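Local coordinates for protein FkbI (Streptomyces hygroscopicus, PDB 1R2J) that probably acts as an FAD-dependent acyl-ACP dehydrogenase in making the methoxymalonyl extender unit of the FK520 polyketide, at residues L7-V12 against T61-S66; L39-A44 against R55-F60; S228-C233 against I301-V306. All blocks are in the same frame, centred on the assembly; numbering follows the deposited sequence.

Contacts 1 and 2 share helix 54-67 in the N-terminal part of this acyl-CoA dehydrogenase fold. Contact 3 joins two helices of the C-terminal part. The segments of contact 2 fall between those of contact 1 in sequence, and the two meet where Leu8 packs on Phe60. Helix 54-67 lies against helix 219-248, so Thr61, Ala62 and Gly58 pack on Ser228, Trp231 and Gly232 of contact 3. Contact 1 is partly buried and lies farthest from the chain centre; its chemistry is apolar, with a histidine edge. Contact 2 is buried but polar, with a carboxylate, an amide and a water. Contact 3 is buried, small-residue packing, with the Val229 side chain about 8 Å from FAD.

Contact 1. Residues L7-V12 against T61-S66; sequences LLTDLV and TAHVGS
Leu8 and Val64 make the apolar half of this helix-helix contact. Leu8 CG lies 3.9 Å from Val64 CG2, and the two side chains are at a slant to each other. The other half is Thr9 against His63. Thr9 CG2 comes to the edge of the imidazole, in the ring plane, 3.2 Å from His63 CE1. The touching group is a methyl, and no hydrogen bond spans the two segments.

The imidazole reaches across because CG of His63 stands anti to the backbone N (chi1 -176°). On Thr9, the hydroxyl is turned back to its own helix, where OG1 is hydrogen-bonded to Ala6 O. That rotation leaves CG2 facing the histidine.

The segment axes run nearly parallel, 24° apart, and approach to 9.9 Å. This is a wide spacing, filled mainly by the His63 ring and Leu8, which reach between the helices. The contact lies in the helical N-terminal domain of the acyl-CoA dehydrogenase family. Leu8 also rests on Leu71 and Val64 on Met75, both of helix 69-88. His63 also touches Arg238 of helix 219-248.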
# COMPACT_ATOMS: atom_id res chain seq x y z
N LEU A 7 7.14 -3.84 -18.88
CA LEU A 7 8.42 -3.58 -18.24
C LEU A 7 8.50 -4.24 -16.86
O LEU A 7 9.53 -4.84 -16.53
CB LEU A 7 8.64 -2.07 -18.09
CG LEU A 7 9.85 -1.63 -17.25
CD1 LEU A 7 11.12 -1.95 -18.01
CD2 LEU A 7 9.78 -0.14 -16.96
N LEU A 8 7.43 -4.12 -16.07
CA LEU A 8 7.35 -4.67 -14.72
C LEU A 8 7.23 -6.18 -14.76
O LEU A 8 7.67 -6.88 -13.84
CB LEU A 8 6.14 -4.12 -13.98
CG LEU A 8 6.49 -2.96 -13.05
CD1 LEU A 8 7.44 -3.45 -11.95
CD2 LEU A 8 7.13 -1.87 -13.88
N THR A 9 6.61 -6.68 -15.82
CA THR A 9 6.48 -8.12 -15.94
C THR A 9 7.89 -8.60 -16.10
O THR A 9 8.23 -9.70 -15.64
CB THR A 9 5.83 -8.66 -17.23
OG1 THR A 9 6.67 -8.40 -18.35
CG2 THR A 9 4.45 -8.09 -17.41
N ASP A 10 8.75 -7.86 -16.81
CA ASP A 10 10.02 -8.51 -16.86
C ASP A 10 11.11 -8.18 -15.87
O ASP A 10 12.07 -8.93 -15.71
CB ASP A 10 10.60 -8.76 -18.29
CG ASP A 10 9.59 -8.81 -19.44
OD1 ASP A 10 9.62 -7.98 -20.35
OD2 ASP A 10 8.79 -9.77 -19.42
N LEU A 11 10.88 -7.06 -15.21
CA LEU A 11 11.66 -6.55 -14.13
C LEU A 11 11.38 -7.69 -13.13
O LEU A 11 12.27 -8.45 -12.77
CB LEU A 11 11.12 -5.20 -13.63
CG LEU A 11 12.00 -4.02 -14.06
CD1 LEU A 11 12.30 -4.15 -15.54
CD2 LEU A 11 11.32 -2.71 -13.76
N VAL A 12 10.12 -7.85 -12.71
CA VAL A 12 9.76 -8.95 -11.80
C VAL A 12 10.22 -10.28 -12.41
O VAL A 12 10.91 -11.08 -11.77
CB VAL A 12 8.23 -9.07 -11.55
CG1 VAL A 12 7.93 -10.27 -10.63
CG2 VAL A 12 7.70 -7.80 -10.92
N THR A 61 -0.97 -0.31 -10.89
CA THR A 61 -0.77 -0.80 -9.53
C THR A 61 -1.34 -2.22 -9.43
O THR A 61 -0.76 -3.09 -8.79
CB THR A 61 -1.46 0.13 -8.50
OG1 THR A 61 -0.85 1.42 -8.55
CG2 THR A 61 -1.33 -0.43 -7.08
N ALA A 62 -2.48 -2.43 -10.08
CA ALA A 62 -3.13 -3.74 -10.09
C ALA A 62 -2.20 -4.74 -10.76
O ALA A 62 -2.01 -5.85 -10.26
CB ALA A 62 -4.46 -3.66 -10.85
N HIS A 63 -1.61 -4.36 -11.88
CA HIS A 63 -0.71 -5.26 -12.60
C HIS A 63 0.51 -5.62 -11.76
O HIS A 63 0.94 -6.78 -11.74
CB HIS A 63 -0.28 -4.64 -13.93
CG HIS A 63 0.58 -5.55 -14.75
ND1 HIS A 63 1.95 -5.43 -14.81
CD2 HIS A 63 0.26 -6.61 -15.52
CE1 HIS A 63 2.44 -6.39 -15.58
NE2 HIS A 63 1.43 -7.12 -16.03
N VAL A 64 1.09 -4.64 -11.08
CA VAL A 64 2.25 -4.92 -10.24
C VAL A 64 1.79 -5.84 -9.10
O VAL A 64 2.51 -6.77 -8.72
CB VAL A 64 2.85 -3.62 -9.64
CG1 VAL A 64 4.02 -3.97 -8.72
CG2 VAL A 64 3.31 -2.71 -10.77
N GLY A 65 0.60 -5.59 -8.57
CA GLY A 65 0.08 -6.43 -7.51
C GLY A 65 -0.03 -7.88 -7.94
O GLY A 65 0.23 -8.80 -7.16
N SER A 66 -0.40 -8.10 -9.20
CA SER A 66 -0.55 -9.45 -9.74
C SER A 66 0.78 -10.17 -9.85
O SER A 66 0.82 -11.40 -9.97
CB SER A 66 -1.21 -9.39 -11.12
OG SER A 66 -0.29 -8.96 -12.12

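Contact 2. Residues L39-A44 against R55-F60; sequences LCAEVA and RENGEF
Glu42 reaches over to Asn57, and its side chain can be followed outward. CB leaves the backbone beside the contact, not straight at it. Glu42 CG stands anti to the carbonyl carbon (chi1 -75°) and lies 3.6 Å from Asn57 ND2 and 3.8 Å from Asn57 CB. Beyond CG the chain is extended, and CD follows toward the same ND2. Glu42 OE2 takes a hydrogen bond from Asn57 ND2 at 2.6 Å, with an N-H...O angle of 149°. The donor meets OE2 on the anti side, somewhat out of the carboxylate plane. The carboxylate and amide planes are steeply turned, 76° apart. The second oxygen, OE1, forms a salt bridge with Lys227.

The other end of the Asn57 amide meets the loop. Asn57 OD1 lies 3.1 Å from Ala41 CB. Asn57 OD1 also accepts a hydrogen bond from water 1 at 2.8 Å. Water 1 accepts from Ala41 N at 2.9 Å, so it bridges the helix side chain to the loop backbone. Both ends of the amide are thus used, which helps fix its rotation. An alanine in place of Glu42 would probably deprive Lys227 of this salt bridge and Asn57 ND2 of its strong acceptor, leaving the amide less firmly held.

The loop bends in a type I beta turn from Cys40 to Val43, closed by Val43 N bonding to Cys40 O at 2.8 Å. The edge of the Phe60 ring, at CE2, meets Leu39 N at 4.3 Å.

The loop joins helix 27-35 to helix 54-67 and folds back onto the latter. Ala41 and Val43 form backbone hydrogen bonds with Leu52 and Gly51, just ahead of that helix. Leu39 and Phe60 both rest on Met75 of helix 69-88, while Glu42 touches Tyr224 of helix 219-248.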
# COMPACT_ATOMS: atom_id res chain seq x y z
N LEU A 39 5.72 3.88 -9.18
CA LEU A 39 5.64 3.83 -7.72
C LEU A 39 5.19 5.20 -7.21
O LEU A 39 4.83 5.34 -6.05
CB LEU A 39 7.00 3.49 -7.09
CG LEU A 39 7.50 2.05 -7.12
CD1 LEU A 39 7.50 1.49 -8.53
CD2 LEU A 39 8.89 2.02 -6.54
N CYS A 40 5.23 6.17 -8.11
CA CYS A 40 4.88 7.57 -7.85
C CYS A 40 4.11 8.16 -9.02
O CYS A 40 3.94 9.37 -9.10
CB CYS A 40 6.17 8.38 -7.74
SG CYS A 40 6.47 9.17 -6.20
N ALA A 41 3.67 7.29 -9.93
CA ALA A 41 2.99 7.70 -11.15
C ALA A 41 2.04 8.90 -11.13
O ALA A 41 1.97 9.63 -12.12
CB ALA A 41 2.28 6.50 -11.77
N GLU A 42 1.31 9.12 -10.04
CA GLU A 42 0.37 10.24 -9.99
C GLU A 42 0.99 11.61 -9.73
O GLU A 42 0.30 12.63 -9.81
CB GLU A 42 -0.73 9.95 -8.96
CG GLU A 42 -1.75 8.93 -9.46
CD GLU A 42 -2.75 8.51 -8.40
OE1 GLU A 42 -3.29 9.40 -7.71
OE2 GLU A 42 -3.00 7.29 -8.27
N VAL A 43 2.28 11.64 -9.42
CA VAL A 43 2.95 12.91 -9.17
C VAL A 43 2.96 13.74 -10.46
O VAL A 43 3.28 13.23 -11.53
CB VAL A 43 4.39 12.69 -8.65
CG1 VAL A 43 5.16 14.01 -8.64
CG2 VAL A 43 4.34 12.11 -7.25
N ALA A 44 2.60 15.01 -10.32
CA ALA A 44 2.55 15.94 -11.44
C ALA A 44 3.88 16.05 -12.17
O ALA A 44 4.94 15.85 -11.58
CB ALA A 44 2.11 17.32 -10.94
N ARG A 55 -7.09 6.01 -12.74
CA ARG A 55 -7.34 4.77 -13.46
C ARG A 55 -6.03 4.20 -14.02
O ARG A 55 -5.72 3.03 -13.81
CB ARG A 55 -8.33 5.00 -14.61
CG ARG A 55 -9.66 5.57 -14.15
CD ARG A 55 -10.71 5.62 -15.27
NE ARG A 55 -11.10 4.30 -15.74
CZ ARG A 55 -12.36 3.86 -15.83
NH1 ARG A 55 -13.36 4.65 -15.48
NH2 ARG A 55 -12.61 2.65 -16.30
N GLU A 56 -5.26 5.03 -14.72
CA GLU A 56 -3.99 4.59 -15.31
C GLU A 56 -3.05 4.06 -14.24
O GLU A 56 -2.56 2.94 -14.33
CB GLU A 56 -3.31 5.75 -16.05
CG GLU A 56 -4.23 6.55 -16.94
CD GLU A 56 -3.58 7.83 -17.45
OE1 GLU A 56 -2.80 7.76 -18.42
OE2 GLU A 56 -3.85 8.90 -16.87
N ASN A 57 -2.79 4.88 -13.22
CA ASN A 57 -1.91 4.45 -12.14
C ASN A 57 -2.52 3.25 -11.42
O ASN A 57 -1.81 2.36 -10.96
CB ASN A 57 -1.67 5.58 -11.15
CG ASN A 57 -0.77 5.17 -9.99
OD1 ASN A 57 0.30 4.62 -10.21
ND2 ASN A 57 -1.21 5.42 -8.77
N GLY A 58 -3.85 3.24 -11.33
CA GLY A 58 -4.55 2.15 -10.65
C GLY A 58 -4.36 0.81 -11.33
O GLY A 58 -3.98 -0.17 -10.69
N GLU A 59 -4.65 0.75 -12.62
CA GLU A 59 -4.48 -0.49 -13.37
C GLU A 59 -3.01 -0.89 -13.36
O GLU A 59 -2.69 -2.07 -13.37
CB GLU A 59 -5.00 -0.32 -14.80
CG GLU A 59 -6.46 0.14 -14.82
CD GLU A 59 -7.11 0.08 -16.19
OE1 GLU A 59 -6.47 0.52 -17.17
OE2 GLU A 59 -8.26 -0.39 -16.27
N PHE A 60 -2.12 0.10 -13.32
CA PHE A 60 -0.70 -0.19 -13.29
C PHE A 60 -0.36 -0.84 -11.95
O PHE A 60 0.42 -1.79 -11.88
CB PHE A 60 0.13 1.09 -13.48
CG PHE A 60 1.61 0.90 -13.23
CD1 PHE A 60 2.31 -0.13 -13.85
CD2 PHE A 60 2.29 1.76 -12.37
CE1 PHE A 60 3.67 -0.31 -13.61
CE2 PHE A 60 3.65 1.59 -12.12
CZ PHE A 60 4.34 0.55 -12.74
O HOH W 1 2.83 4.62 -9.08

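Contact 3. Residues S228-C233 against I301-V306; sequences SVAWGC and ILAKHV
Ala230 and Ala303 meet where two long helices of the C-terminal helical domain cross. This domain is part of the acyl-CoA dehydrogenase fold. The segment axes approach to 7.9 Å and cross at 36°.

The close approach rests on small side chains. The methyl of Ala230 lies against the backbone of the partner helix, with Ala230 CB 3.6 Å from Lys304 N. Ala230 CB is 3.9 Å from Ala303 CB. The CA atoms of Ala230 and Lys304 are just 4.1 Å apart, so the backbones come close here.

Beside the alanines is an aliphatic contact. The Val229 branch and the Lys304 stem run alongside each other. No hydrogen bond joins the two segments.

The polar part belongs to the lysine tip. The chain bends at chi2 (-89°), and the ammonium is led away from helix 219-248. There NZ is hydrogen-bonded to Met343 O and Gly348 O. This places it in the region of Ile345 and Glu351, two FAD-binding residues. The side chain of Val229 is about 8 Å from the bound FAD. On the lysine's apolar stem, Lys304 CG sits 4.1 Å from Val229 CG1.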
# COMPACT_ATOMS: atom_id res chain seq x y z
N SER A 228 -4.82 2.71 -3.40
CA SER A 228 -3.73 1.89 -3.90
C SER A 228 -3.89 0.44 -3.48
O SER A 228 -3.68 -0.47 -4.27
CB SER A 228 -2.39 2.44 -3.39
OG SER A 228 -1.31 1.82 -4.05
N VAL A 229 -4.26 0.22 -2.22
CA VAL A 229 -4.46 -1.14 -1.74
C VAL A 229 -5.60 -1.79 -2.51
O VAL A 229 -5.52 -2.97 -2.85
CB VAL A 229 -4.78 -1.18 -0.23
CG1 VAL A 229 -5.33 -2.57 0.15
CG2 VAL A 229 -3.52 -0.89 0.57
N ALA A 230 -6.65 -1.02 -2.79
CA ALA A 230 -7.80 -1.54 -3.52
C ALA A 230 -7.36 -2.05 -4.90
O ALA A 230 -7.72 -3.15 -5.31
CB ALA A 230 -8.87 -0.46 -3.65
N TRP A 231 -6.57 -1.25 -5.61
CA TRP A 231 -6.08 -1.65 -6.93
C TRP A 231 -5.10 -2.81 -6.78
O TRP A 231 -5.03 -3.69 -7.63
CB TRP A 231 -5.40 -0.48 -7.65
CG TRP A 231 -6.37 0.47 -8.28
CD1 TRP A 231 -6.64 1.75 -7.89
CD2 TRP A 231 -7.19 0.22 -9.43
NE1 TRP A 231 -7.58 2.31 -8.73
CE2 TRP A 231 -7.94 1.39 -9.68
CE3 TRP A 231 -7.37 -0.89 -10.28
CZ2 TRP A 231 -8.85 1.49 -10.74
CZ3 TRP A 231 -8.27 -0.79 -11.33
CH2 TRP A 231 -9.00 0.40 -11.55
N GLY A 232 -4.34 -2.80 -5.69
CA GLY A 232 -3.40 -3.87 -5.45
C GLY A 232 -4.15 -5.18 -5.34
O GLY A 232 -3.72 -6.22 -5.87
N CYS A 233 -5.30 -5.14 -4.67
CA CYS A 233 -6.12 -6.35 -4.50
C CYS A 233 -6.72 -6.83 -5.80
O CYS A 233 -6.92 -8.02 -5.99
CB CYS A 233 -7.21 -6.10 -3.46
SG CYS A 233 -6.50 -5.84 -1.82
N ILE A 301 -13.16 4.09 0.43
CA ILE A 301 -13.23 3.15 1.56
C ILE A 301 -13.92 1.89 1.04
O ILE A 301 -13.52 0.76 1.33
CB ILE A 301 -14.07 3.74 2.73
CG1 ILE A 301 -13.33 4.90 3.40
CG2 ILE A 301 -14.38 2.64 3.74
CD1 ILE A 301 -14.22 5.76 4.30
N LEU A 302 -14.98 2.11 0.27
CA LEU A 302 -15.75 1.02 -0.31
C LEU A 302 -14.88 0.13 -1.20
O LEU A 302 -14.92 -1.09 -1.10
CB LEU A 302 -16.91 1.60 -1.12
CG LEU A 302 -17.76 0.60 -1.90
CD1 LEU A 302 -18.49 -0.30 -0.95
CD2 LEU A 302 -18.74 1.36 -2.77
N ALA A 303 -14.08 0.76 -2.07
CA ALA A 303 -13.21 0.01 -2.98
C ALA A 303 -12.19 -0.83 -2.25
O ALA A 303 -11.98 -2.00 -2.58
CB ALA A 303 -12.51 0.97 -3.93
N LYS A 304 -11.53 -0.24 -1.26
CA LYS A 304 -10.53 -0.97 -0.51
C LYS A 304 -11.18 -2.15 0.20
O LYS A 304 -10.69 -3.27 0.13
CB LYS A 304 -9.84 -0.04 0.50
CG LYS A 304 -8.74 -0.70 1.32
CD LYS A 304 -9.28 -1.33 2.59
CE LYS A 304 -8.29 -2.35 3.15
NZ LYS A 304 -8.91 -3.23 4.19
N HIS A 305 -12.30 -1.88 0.86
CA HIS A 305 -13.02 -2.90 1.61
C HIS A 305 -13.43 -4.11 0.77
O HIS A 305 -13.07 -5.25 1.08
CB HIS A 305 -14.26 -2.27 2.26
CG HIS A 305 -15.06 -3.22 3.09
ND1 HIS A 305 -14.52 -3.92 4.15
CD2 HIS A 305 -16.37 -3.57 3.04
CE1 HIS A 305 -15.47 -4.66 4.71
NE2 HIS A 305 -16.59 -4.47 4.06
N VAL A 306 -14.16 -3.85 -0.31
CA VAL A 306 -14.62 -4.92 -1.19
C VAL A 306 -13.48 -5.65 -1.90
O VAL A 306 -13.47 -6.88 -1.94
CB VAL A 306 -15.60 -4.39 -2.25
CG1 VAL A 306 -16.87 -3.89 -1.58
CG2 VAL A 306 -14.96 -3.27 -3.02